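PDB 6Y0R: chitooligosaccharide oxidase from Gibberella zeae, which oxidises the C1 hydroxyl of chitooligosaccharides to the lactone with a bicovalently bound FAD, passing the electrons to molecular oxygen to give hydrogen peroxide. Local coordinates for residues G260-A263 with E264-M267; T308-W312 with M313-T317; D409-A412 with A413-Y417; Q430-S433 with S434-A438. All blocks are in the same frame, centred on the assembly; numbering follows the deposited sequence.

Contact 1 (G260-A263 with E264-M267)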
loop_
_atom_site.group_PDB
_atom_site.type_symbol
_atom_site.label_atom_id
_atom_site.label_comp_id
_atom_site.label_asym_id
_atom_site.label_seq_id
_atom_site.Cartn_x
_atom_site.Cartn_y
_atom_site.Cartn_z
ATOM N N GLY A 260 4.602 -0.408 23.870
ATOM C CA GLY A 260 4.430 0.724 24.787
ATOM C C GLY A 260 4.975 2.045 24.262
ATOM O O GLY A 260 4.779 3.073 24.924
ATOM N N MET A 261 5.624 2.066 23.109
ATOM C CA MET A 261 6.423 3.246 22.726
ATOM C C MET A 261 5.476 4.363 22.286
ATOM O O MET A 261 4.378 4.178 21.752
ATOM C CB MET A 261 7.431 2.913 21.631
ATOM C CG MET A 261 6.796 2.757 20.266
ATOM S SD MET A 261 8.099 2.031 19.163
ATOM C CE MET A 261 7.168 1.818 17.646
ATOM N N PRO A 262 5.900 5.637 22.448
ATOM C CA PRO A 262 5.063 6.761 22.058
ATOM C C PRO A 262 4.712 6.770 20.570
ATOM O O PRO A 262 5.477 6.224 19.753
ATOM C CB PRO A 262 5.888 8.012 22.399
ATOM C CG PRO A 262 6.906 7.509 23.417
ATOM C CD PRO A 262 7.177 6.065 23.035
ATOM N N ALA A 263 3.605 7.436 20.260
ATOM C CA ALA A 263 3.045 7.566 18.901
ATOM C C ALA A 263 4.071 8.232 17.963
ATOM O O ALA A 263 3.988 8.000 16.754
ATOM C CB ALA A 263 1.754 8.359 18.944
ATOM N N GLU A 264 4.944 9.102 18.484
ATOM C CA GLU A 264 5.949 9.814 17.657
ATOM C C GLU A 264 6.950 8.865 16.988
ATOM O O GLU A 264 7.681 9.374 16.112
ATOM C CB GLU A 264 6.712 10.806 18.550
ATOM C CG GLU A 264 5.885 12.032 18.876
ATOM C CD GLU A 264 4.766 11.839 19.890
ATOM O OE1 GLU A 264 4.841 10.891 20.715
ATOM O OE2 GLU A 264 3.801 12.630 19.827
ATOM N N ILE A 265 7.041 7.582 17.403
ATOM C CA ILE A 265 7.978 6.628 16.760
ATOM C C ILE A 265 7.188 5.697 15.827
ATOM O O ILE A 265 6.220 5.140 16.260
ATOM C CB ILE A 265 8.751 5.783 17.772
ATOM C CG1 ILE A 265 9.538 6.600 18.789
ATOM C CG2 ILE A 265 9.628 4.809 17.026
ATOM C CD1 ILE A 265 10.130 5.774 19.842
ATOM N N THR A 266 7.627 5.552 14.583
ATOM C CA THR A 266 7.231 4.468 13.676
ATOM C C THR A 266 8.519 3.778 13.257
ATOM O O THR A 266 9.462 4.486 12.892
ATOM C CB THR A 266 6.360 4.955 12.516
ATOM O OG1 THR A 266 5.152 5.586 12.978
ATOM C CG2 THR A 266 5.995 3.805 11.598
ATOM N N MET A 267 8.606 2.461 13.387
ATOM C CA MET A 267 9.858 1.813 13.017
ATOM C C MET A 267 9.621 0.377 12.594
ATOM O O MET A 267 8.501 -0.176 12.812
ATOM C CB MET A 267 10.883 1.853 14.154
ATOM C CG MET A 267 10.521 1.095 15.361
ATOM S SD MET A 267 11.904 1.408 16.567
ATOM C CE MET A 267 13.314 1.382 15.487
HETATM O O HOH W 1 4.915 7.916 14.163
#
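The thioether end of Met261 lies against Ile265, SD of Met261 standing 3.8 Å from CG2 of Ile265. One atom further along the extended chain, Met261 CE comes 3.7 Å from the carbonyl O of Ile265 and 4.1 Å from CG of Met267. Met261 and Ile265 meet at a slant, and CG2 of Ile265, placed anti to the backbone N, is the branch that meets the sulfur. The backbone makes a type I beta turn from Pro262 to Ile265, closed by Ile265 N to Pro262 O at 3.1 Å; the bond is nearly straight at hydrogen, 168°, yet the N-H comes from above the carbonyl plane. Glu264 folds back at chi2 (74°), which sets its OE1 3.5 Å from CB of Pro262, while OE2 forms a salt bridge with Lys174. Water 1 donates a hydrogen bond to Ala263 O at 2.8 Å and is also hydrogen-bonded to Thr266 OG1. Arg173 NH1 binds the carbonyl oxygens of Pro262 and Ile265. Where the chain passes from helix 247-260 into the sheet, Met261, Ile265 and Met267 thus make the apolar contact, while water 1, Arg173 and Lys174 meet the polar groups of the turn.

Contact 2 (T308-W312 with M313-T317)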
loop_
_atom_site.group_PDB
_atom_site.type_symbol
_atom_site.label_atom_id
_atom_site.label_comp_id
_atom_site.label_asym_id
_atom_site.label_seq_id
_atom_site.Cartn_x
_atom_site.Cartn_y
_atom_site.Cartn_z
ATOM N N THR A 308 19.453 11.415 12.169
ATOM C CA THR A 308 19.567 12.751 11.560
ATOM C C THR A 308 18.218 13.438 11.642
ATOM O O THR A 308 17.223 12.846 11.211
ATOM C CB THR A 308 20.051 12.678 10.115
ATOM O OG1 THR A 308 21.298 11.982 10.043
ATOM C CG2 THR A 308 20.197 14.066 9.538
ATOM N N THR A 309 18.208 14.672 12.139
ATOM C CA THR A 309 16.981 15.479 12.136
ATOM C C THR A 309 16.917 16.280 10.837
ATOM O O THR A 309 17.882 17.065 10.539
ATOM C CB THR A 309 16.903 16.376 13.368
ATOM O OG1 THR A 309 17.046 15.563 14.526
ATOM C CG2 THR A 309 15.597 17.131 13.458
ATOM N N VAL A 310 15.786 16.210 10.185
ATOM C CA VAL A 310 15.464 16.934 8.932
ATOM C C VAL A 310 14.054 17.504 9.077
ATOM O O VAL A 310 13.458 17.397 10.158
ATOM C CB VAL A 310 15.607 15.987 7.732
ATOM C CG1 VAL A 310 17.048 15.576 7.520
ATOM C CG2 VAL A 310 14.742 14.752 7.874
ATOM N N ASP A 311 13.544 18.148 8.042
ATOM C CA ASP A 311 12.127 18.547 7.968
ATOM C C ASP A 311 11.398 17.498 7.145
ATOM O O ASP A 311 12.020 16.556 6.612
ATOM C CB ASP A 311 11.972 19.993 7.473
ATOM C CG ASP A 311 12.421 20.218 6.050
ATOM O OD1 ASP A 311 12.295 19.284 5.206
ATOM O OD2 ASP A 311 12.887 21.351 5.789
ATOM N N TRP A 312 10.095 17.615 7.100
ATOM C CA TRP A 312 9.243 16.616 6.430
ATOM C C TRP A 312 9.708 16.349 4.996
ATOM O O TRP A 312 9.827 15.194 4.554
ATOM C CB TRP A 312 7.799 17.111 6.487
ATOM C CG TRP A 312 6.874 16.204 5.758
ATOM C CD1 TRP A 312 6.239 16.404 4.572
ATOM C CD2 TRP A 312 6.553 14.869 6.165
ATOM N NE1 TRP A 312 5.526 15.294 4.222
ATOM C CE2 TRP A 312 5.673 14.347 5.195
ATOM C CE3 TRP A 312 6.943 14.080 7.254
ATOM C CZ2 TRP A 312 5.130 13.070 5.293
ATOM C CZ3 TRP A 312 6.379 12.836 7.364
ATOM C CH2 TRP A 312 5.501 12.340 6.401
ATOM N N MET A 313 9.943 17.393 4.189
ATOM C CA MET A 313 10.310 17.179 2.782
ATOM C C MET A 313 11.693 16.516 2.716
ATOM O O MET A 313 11.904 15.684 1.833
ATOM C CB MET A 313 10.272 18.508 2.023
ATOM C CG MET A 313 10.271 18.359 0.568
ATOM S SD MET A 313 8.717 17.641 -0.057
ATOM C CE MET A 313 9.459 16.277 -0.948
ATOM N N GLY A 314 12.596 16.833 3.643
ATOM C CA GLY A 314 13.903 16.158 3.819
ATOM C C GLY A 314 13.757 14.665 4.136
ATOM O O GLY A 314 14.523 13.846 3.591
ATOM N N LEU A 315 12.776 14.337 4.958
ATOM C CA LEU A 315 12.478 12.940 5.343
ATOM C C LEU A 315 11.955 12.222 4.098
ATOM O O LEU A 315 12.435 11.105 3.816
ATOM C CB LEU A 315 11.484 12.998 6.509
ATOM C CG LEU A 315 11.195 11.719 7.295
ATOM C CD1 LEU A 315 10.413 10.752 6.478
ATOM C CD2 LEU A 315 12.411 11.124 7.934
ATOM N N VAL A 316 10.978 12.787 3.376
ATOM C CA VAL A 316 10.435 12.197 2.126
ATOM C C VAL A 316 11.571 11.963 1.128
ATOM O O VAL A 316 11.640 10.908 0.486
ATOM C CB VAL A 316 9.353 13.103 1.530
ATOM C CG1 VAL A 316 8.951 12.680 0.118
ATOM C CG2 VAL A 316 8.185 13.231 2.475
ATOM N N THR A 317 12.483 12.915 1.023
ATOM C CA THR A 317 13.571 12.819 0.037
ATOM C C THR A 317 14.501 11.690 0.494
ATOM O O THR A 317 14.980 10.942 -0.352
ATOM C CB THR A 317 14.151 14.227 -0.163
ATOM O OG1 THR A 317 14.690 14.706 1.063
ATOM C CG2 THR A 317 13.125 15.181 -0.697
#
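Asp311 OD1 accepts the N-H of Gly314 at 2.9 Å with an angle of 165° at hydrogen, and the donor meets the oxygen nearly head-on, in line with its C-O bond. This is the N-cap of helix 312-320: Asp311 sits just before the first turn and its carboxylate takes up an amide that has no helical carbonyl before it. The reach depends on chi1 of 65°, which tucks CG between the backbone N and the carbonyl carbon and so turns OD1 over the helix start. From the same residue the main-chain O receives Leu315 N at 2.9 Å, and one residue on Val316 N binds Trp312 O at 2.9 Å, so regular helical bonding begins at once. In Trp312, CG anti to the backbone N (chi1 176°) sets the indole where CG2 of Val316 covers one face, offset toward the rim; this methyl lies 4.0 Å from the centroid of the five-membered ring in a CH-pi contact. Upstream, Val310 CG2 packs 3.5 Å from Leu315 N and 3.9 Å from Leu315 CB, joining the end of edge strand 305-310 to the helix. Trp142 of helix 134-145 touches both Asp311 and Trp312, while Leu315 packs on Ile233 and Tyr235 of the neighbouring strand. The strand-to-helix turn is therefore held by the Asp311 cap and backbone bonds and by Val310 on Leu315 and Val316 on Trp312, and the negative carboxylate at the helix N-terminus would probably be stabilised by the helix dipole.

Contact 3 (D409-A412 with A413-Y417)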
loop_
_atom_site.group_PDB
_atom_site.type_symbol
_atom_site.label_atom_id
_atom_site.label_comp_id
_atom_site.label_asym_id
_atom_site.label_seq_id
_atom_site.Cartn_x
_atom_site.Cartn_y
_atom_site.Cartn_z
ATOM N N ASP A 409 11.003 -11.053 -2.893
ATOM C CA ASP A 409 12.060 -11.803 -3.620
ATOM C C ASP A 409 12.122 -11.244 -5.030
ATOM O O ASP A 409 11.094 -11.246 -5.702
ATOM C CB ASP A 409 11.763 -13.279 -3.583
ATOM C CG ASP A 409 12.854 -14.127 -4.237
ATOM O OD1 ASP A 409 14.018 -13.686 -4.241
ATOM O OD2 ASP A 409 12.521 -15.234 -4.598
ATOM N N SER A 410 13.309 -10.827 -5.458
ATOM C CA SER A 410 13.535 -10.078 -6.710
ATOM C C SER A 410 14.568 -10.818 -7.568
ATOM O O SER A 410 15.491 -11.392 -7.002
ATOM C CB SER A 410 14.049 -8.704 -6.366
ATOM O OG SER A 410 14.194 -7.959 -7.528
ATOM N N VAL A 411 14.397 -10.769 -8.878
ATOM C CA VAL A 411 15.394 -11.270 -9.878
ATOM C C VAL A 411 15.647 -10.154 -10.883
ATOM O O VAL A 411 14.943 -9.123 -10.876
ATOM C CB VAL A 411 14.903 -12.560 -10.549
ATOM C CG1 VAL A 411 14.657 -13.674 -9.545
ATOM C CG2 VAL A 411 13.655 -12.332 -11.387
ATOM N N ALA A 412 16.659 -10.311 -11.742
ATOM C CA ALA A 412 17.013 -9.218 -12.661
ATOM C C ALA A 412 15.878 -9.049 -13.681
ATOM O O ALA A 412 15.097 -10.026 -13.904
ATOM C CB ALA A 412 18.338 -9.491 -13.344
ATOM N N ALA A 413 15.851 -7.881 -14.314
ATOM C CA ALA A 413 14.808 -7.433 -15.259
ATOM C C ALA A 413 14.678 -8.452 -16.388
ATOM O O ALA A 413 13.558 -8.664 -16.836
ATOM C CB ALA A 413 15.137 -6.058 -15.778
ATOM N N THR A 414 15.779 -9.110 -16.748
ATOM C CA THR A 414 15.879 -10.028 -17.916
ATOM C C THR A 414 15.899 -11.489 -17.463
ATOM O O THR A 414 16.121 -12.353 -18.328
ATOM C CB THR A 414 17.143 -9.715 -18.727
ATOM O OG1 THR A 414 18.256 -9.824 -17.837
ATOM C CG2 THR A 414 17.096 -8.340 -19.357
ATOM N N ALA A 415 15.701 -11.769 -16.170
ATOM C CA ALA A 415 15.542 -13.150 -15.665
ATOM C C ALA A 415 14.055 -13.491 -15.619
ATOM O O ALA A 415 13.224 -12.555 -15.579
ATOM C CB ALA A 415 16.211 -13.304 -14.317
ATOM N N GLN A 416 13.734 -14.783 -15.664
ATOM C CA GLN A 416 12.390 -15.298 -15.336
ATOM C C GLN A 416 12.397 -15.648 -13.845
ATOM O O GLN A 416 13.369 -16.241 -13.335
ATOM C CB GLN A 416 11.987 -16.470 -16.229
ATOM C CG GLN A 416 11.557 -16.002 -17.612
ATOM C CD GLN A 416 11.110 -17.127 -18.515
ATOM O OE1 GLN A 416 11.627 -18.241 -18.455
ATOM N NE2 GLN A 416 10.148 -16.835 -19.381
ATOM N N TYR A 417 11.354 -15.236 -13.140
ATOM C CA TYR A 417 11.184 -15.546 -11.706
ATOM C C TYR A 417 11.037 -17.057 -11.516
ATOM O O TYR A 417 10.157 -17.694 -12.076
ATOM C CB TYR A 417 9.997 -14.766 -11.130
ATOM C CG TYR A 417 9.957 -14.926 -9.636
ATOM C CD1 TYR A 417 10.765 -14.137 -8.836
ATOM C CD2 TYR A 417 9.190 -15.913 -9.032
ATOM C CE1 TYR A 417 10.830 -14.334 -7.472
ATOM C CE2 TYR A 417 9.199 -16.079 -7.659
ATOM C CZ TYR A 417 10.023 -15.277 -6.875
ATOM O OH TYR A 417 10.028 -15.503 -5.522
#
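The Tyr417 ring is met obliquely by Val411 CG1 and Asp409 OD2 of strand 403-411, and its plane stands 72° from that of the Asp409 carboxylate. Beyond the two segments the ring of Phe422 meets the same ring, and Arg56 and Tyr340 also touch the tyrosine. The setting is a beta turn that takes the chain away from strand 403-411, next to last in the seven-stranded antiparallel sheet, toward helix 420-433. Tyr417 folds back along the strand it has just left: with CG anti to the backbone N (chi1 -172°), the ring lies back along the strand and its hydroxyl bonds to OD2 of Asp409, although the exact place of that oxygen is less sure. Between these polar ends and the turn lies a small apolar layer. Val411 and Tyr417 cross at about a right angle, Val411 CG1 being 4.0 Å from CD1 of Tyr417. The other methyl, CG2, packs 4.0 Å from CB of Ala415 and also lies near CA of Tyr417, so the valine fills the bend between turn and ring. Asn338 of outermost strand 338-346 binds Ala412 O through ND2 and pairs with Val411 by a backbone bond, tying the turn to the sheet. The type I turn from Ala412 to Ala415 is closed by Ala415 N, which donates a hydrogen bond to Ala412 O at 2.9 Å, from 62° above the carbonyl plane.

Contact 4 (Q430-S433 with S434-A438); sequences QSIS and SSLKA
Ser434 turns its hydroxyl back onto the helix, and Gln430 O takes two bonds from this one residue: OG at 2.7 Å and the backbone N at 3.0 Å. The two donors reach the carbonyl oxygen from opposite faces of its plane. A chi1 of 66° brings OG of Ser434 into this place, between its own N and carbonyl carbon. Ser435 OG is hydrogen-bonded to Glu353 OE2 of helix 351-367; it also lies 3.0 Å from Ile432 O, but a bond there is not settled, because the hydroxyl has a single proton. Ser435 N binds Ile432 O more certainly, at 3.2 Å. Leu436 heads toward the helix end. Its CD1 lies 4.3 Å from CG2 of Ile432, a loose apolar contact whose surroundings include Leu349, which touches both side chains, and Trp441. A type I turn from Ser433 to Leu436 ends the run, with Leu436 N on Ser433 O at 3.0 Å and the donor well above the carbonyl plane. The Ser434 hydroxyl and the amides of Ser434, Ser435 and Leu436 thus satisfy carbonyls at the C-terminal end of helix 420-433, where helical N-H donors run out, while Ile432 and Leu436 share an apolar contact with Leu349.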
loop_
_atom_site.group_PDB
_atom_site.type_symbol
_atom_site.label_atom_id
_atom_site.label_comp_id
_atom_site.label_asym_id
_atom_site.label_seq_id
_atom_site.Cartn_x
_atom_site.Cartn_y
_atom_site.Cartn_z
ATOM N N GLN A 430 5.038 -18.738 6.608
ATOM C CA GLN A 430 4.400 -19.820 7.389
ATOM C C GLN A 430 5.245 -20.189 8.613
ATOM O O GLN A 430 4.622 -20.711 9.543
ATOM C CB GLN A 430 4.133 -21.044 6.505
ATOM C CG GLN A 430 2.945 -20.837 5.587
ATOM C CD GLN A 430 2.618 -22.077 4.788
ATOM O OE1 GLN A 430 3.475 -22.931 4.591
ATOM N NE2 GLN A 430 1.375 -22.154 4.328
ATOM N N SER A 431 6.545 -19.876 8.636
ATOM C CA SER A 431 7.389 -20.065 9.852
ATOM C C SER A 431 6.753 -19.318 11.018
ATOM O O SER A 431 6.986 -19.719 12.175
ATOM C CB SER A 431 8.818 -19.665 9.662
ATOM O OG SER A 431 8.955 -18.243 9.558
ATOM N N ILE A 432 5.995 -18.249 10.735
ATOM C CA ILE A 432 5.170 -17.538 11.743
ATOM C C ILE A 432 3.713 -17.995 11.667
ATOM O O ILE A 432 3.155 -18.383 12.698
ATOM C CB ILE A 432 5.306 -16.016 11.561
ATOM C CG1 ILE A 432 6.770 -15.588 11.674
ATOM C CG2 ILE A 432 4.401 -15.309 12.554
ATOM C CD1 ILE A 432 7.010 -14.172 11.329
ATOM N N SER A 433 3.053 -17.929 10.510
ATOM C CA SER A 433 1.580 -17.923 10.482
ATOM C C SER A 433 1.042 -19.315 10.840
ATOM O O SER A 433 -0.054 -19.365 11.371
ATOM C CB SER A 433 1.010 -17.421 9.174
ATOM O OG SER A 433 1.449 -18.228 8.094
ATOM N N SER A 434 1.812 -20.381 10.617
ATOM C CA SER A 434 1.275 -21.751 10.834
ATOM C C SER A 434 1.092 -22.008 12.338
ATOM O O SER A 434 0.374 -22.956 12.708
ATOM C CB SER A 434 2.107 -22.791 10.139
ATOM O OG SER A 434 3.396 -22.860 10.711
ATOM N N SER A 435 1.660 -21.173 13.206
ATOM C CA SER A 435 1.525 -21.306 14.668
ATOM C C SER A 435 0.447 -20.376 15.217
ATOM O O SER A 435 0.234 -20.433 16.431
ATOM C CB SER A 435 2.840 -21.056 15.338
ATOM O OG SER A 435 3.083 -19.669 15.403
ATOM N N LEU A 436 -0.201 -19.536 14.399
ATOM C CA LEU A 436 -1.189 -18.530 14.887
ATOM C C LEU A 436 -2.620 -19.084 14.911
ATOM O O LEU A 436 -2.939 -19.900 14.042
ATOM C CB LEU A 436 -1.134 -17.322 13.962
ATOM C CG LEU A 436 0.173 -16.543 13.995
ATOM C CD1 LEU A 436 0.104 -15.353 13.044
ATOM C CD2 LEU A 436 0.517 -16.105 15.414
ATOM N N LYS A 437 -3.462 -18.604 15.824
ATOM C CA LYS A 437 -4.894 -19.020 15.895
ATOM C C LYS A 437 -5.586 -18.556 14.613
ATOM O O LYS A 437 -5.313 -17.433 14.189
ATOM C CB LYS A 437 -5.599 -18.397 17.102
ATOM C CG LYS A 437 -5.265 -19.010 18.457
ATOM C CD LYS A 437 -5.863 -18.236 19.637
ATOM C CE LYS A 437 -5.154 -16.925 19.927
ATOM N NZ LYS A 437 -6.081 -15.905 20.472
ATOM N N ALA A 438 -6.457 -19.383 14.041
ATOM C CA ALA A 438 -7.244 -19.063 12.831
ATOM C C ALA A 438 -8.067 -17.808 13.129
ATOM O O ALA A 438 -8.538 -17.651 14.277
ATOM C CB ALA A 438 -8.108 -20.235 12.446
#

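Along the chain the four contacts follow in series, each at a junction between secondary-structure elements. Contacts 1, 2 and 3 all reach the seven-stranded antiparallel sheet: contact 1 enters strand 265-272, contact 2 leaves outermost strand 305-310, and contact 3 leaves strand 403-411. Between centres, contacts 1 and 2 are about 18 Å apart, whereas contact 3 lies about 36 Å from contact 1 and about 32 Å from contact 2. Contact 4 ends helix 420-433, which follows strand 403-411, and its centre is about 29 Å from that of contact 3. None touches another. Contacts 1 and 2 come nearest the flavin, the side chains of Met267 and Leu315 being about 13 and 10 Å from FAD.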